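Local coordinates for protein EKC/KEOPS complex subunit PCC1 (Saccharomyces cerevisiae, PDB 4WXA) that serves as the dimerization module of the EKC/KEOPS complex, which is required for the t6A37 modification of tRNAs that read codons beginning with adenine, at residues S72-D75 with S76-I80. Sequence-based numbering, arbitrary orientation.
Sequences SIID and SIKTI
Two consecutive turns of the long helix 63-88 meet here, where Asp75 and Lys78 pair and carry the polar contact to the GON7 subunit, the other chain of the complex, while Ile73 and Ile77 pack against each other on the buried side. Regular i to i+4 bonding defines the backbone: Ile77 N gives to Ile73 O at 3.0 Å, and Lys78 N gives to Ile74 O with an N-H...O angle of 168°. One carbonyl takes more than its helical share. Asp75 O accepts Thr79 N at 3.1 Å and the hydroxyl Thr79 OG1 at 3.2 Å, the two donors arriving from opposite faces of its plane. Thr79 chi1 of -62° sets OG1 beside its own backbone N, from where it can reach back one turn. Asp75 and Lys78 run side by side in the same direction; a bend at chi3 (-59°) brings Lys78 CE within 3.5 Å of Asp75 OD1, whereas the salt bridge from OD1 to NZ is long, at 3.8 Å. Both charged ends are held more firmly by GON7: Gln78 of that chain bonds Asp75 OD1 through NE2 and Lys78 NZ through OE1, and its Thr75 also receives NZ. With an alanine at Lys78, the Asp75 carboxylate would probably lose the positive charge beside it, and the GON7 glutamine and threonine a donor. On the buried side, Ile73 CG2 touches Ile77 CD1 at 4.1 Å, and Ile77 also meets Ile17 of strand 11-18, Leu32, and Leu74 of the GON7 chain. The arrangement is that of an amphipathic alpha-helix, packed on the antiparallel sheet of the Pcc1 fold and contributing to the GON7-PCC1 interface.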
# COMPACT_ATOMS: atom_id res chain seq x y z
N SER A 72 -5.87 -2.87 0.06
CA SER A 72 -6.83 -3.36 1.04
C SER A 72 -6.82 -2.50 2.32
O SER A 72 -7.87 -2.13 2.85
CB SER A 72 -6.48 -4.79 1.40
OG SER A 72 -6.99 -5.08 2.68
N ILE A 73 -5.64 -2.16 2.81
CA ILE A 73 -5.53 -1.35 3.98
C ILE A 73 -6.02 0.06 3.75
O ILE A 73 -6.75 0.62 4.58
CB ILE A 73 -4.13 -1.43 4.58
CG1 ILE A 73 -3.99 -2.86 5.13
CG2 ILE A 73 -3.87 -0.35 5.67
CD1 ILE A 73 -2.75 -3.07 5.91
N ILE A 74 -5.69 0.62 2.60
CA ILE A 74 -6.24 1.90 2.23
C ILE A 74 -7.77 1.87 2.27
O ILE A 74 -8.39 2.87 2.64
CB ILE A 74 -5.73 2.36 0.89
CG1 ILE A 74 -4.24 2.70 1.03
CG2 ILE A 74 -6.48 3.59 0.42
CD1 ILE A 74 -3.56 3.20 -0.27
N ASP A 75 -8.38 0.75 1.94
CA ASP A 75 -9.85 0.69 2.02
C ASP A 75 -10.30 0.85 3.45
O ASP A 75 -11.24 1.57 3.73
CB ASP A 75 -10.40 -0.63 1.45
CG ASP A 75 -10.56 -0.61 -0.11
OD1 ASP A 75 -10.60 0.48 -0.76
OD2 ASP A 75 -10.68 -1.72 -0.68
N SER A 76 -9.62 0.19 4.36
CA SER A 76 -9.98 0.30 5.78
C SER A 76 -9.88 1.76 6.28
O SER A 76 -10.74 2.26 6.99
CB SER A 76 -9.08 -0.61 6.62
OG SER A 76 -9.50 -1.94 6.42
N ILE A 77 -8.83 2.42 5.85
CA ILE A 77 -8.56 3.76 6.27
C ILE A 77 -9.65 4.71 5.77
O ILE A 77 -10.17 5.53 6.53
CB ILE A 77 -7.21 4.22 5.78
CG1 ILE A 77 -6.08 3.44 6.46
CG2 ILE A 77 -7.07 5.70 6.05
CD1 ILE A 77 -4.70 3.70 5.80
N LYS A 78 -10.05 4.54 4.52
CA LYS A 78 -11.16 5.33 3.98
C LYS A 78 -12.41 5.14 4.77
O LYS A 78 -13.17 6.09 4.92
CB LYS A 78 -11.46 4.98 2.53
CG LYS A 78 -10.35 5.48 1.60
CD LYS A 78 -10.63 5.35 0.09
CE LYS A 78 -10.90 3.95 -0.41
NZ LYS A 78 -11.22 4.04 -1.87
N THR A 79 -12.66 3.91 5.23
CA THR A 79 -13.89 3.64 5.99
C THR A 79 -13.87 4.43 7.31
O THR A 79 -14.86 5.04 7.71
CB THR A 79 -14.03 2.16 6.36
OG1 THR A 79 -14.10 1.34 5.18
CG2 THR A 79 -15.31 1.97 7.19
N ILE A 80 -12.72 4.42 7.95
CA ILE A 80 -12.50 5.16 9.18
C ILE A 80 -12.64 6.66 8.94
O ILE A 80 -13.19 7.36 9.80
CB ILE A 80 -11.12 4.88 9.78
CG1 ILE A 80 -10.99 3.41 10.25
CG2 ILE A 80 -10.87 5.76 10.98
CD1 ILE A 80 -9.54 3.02 10.49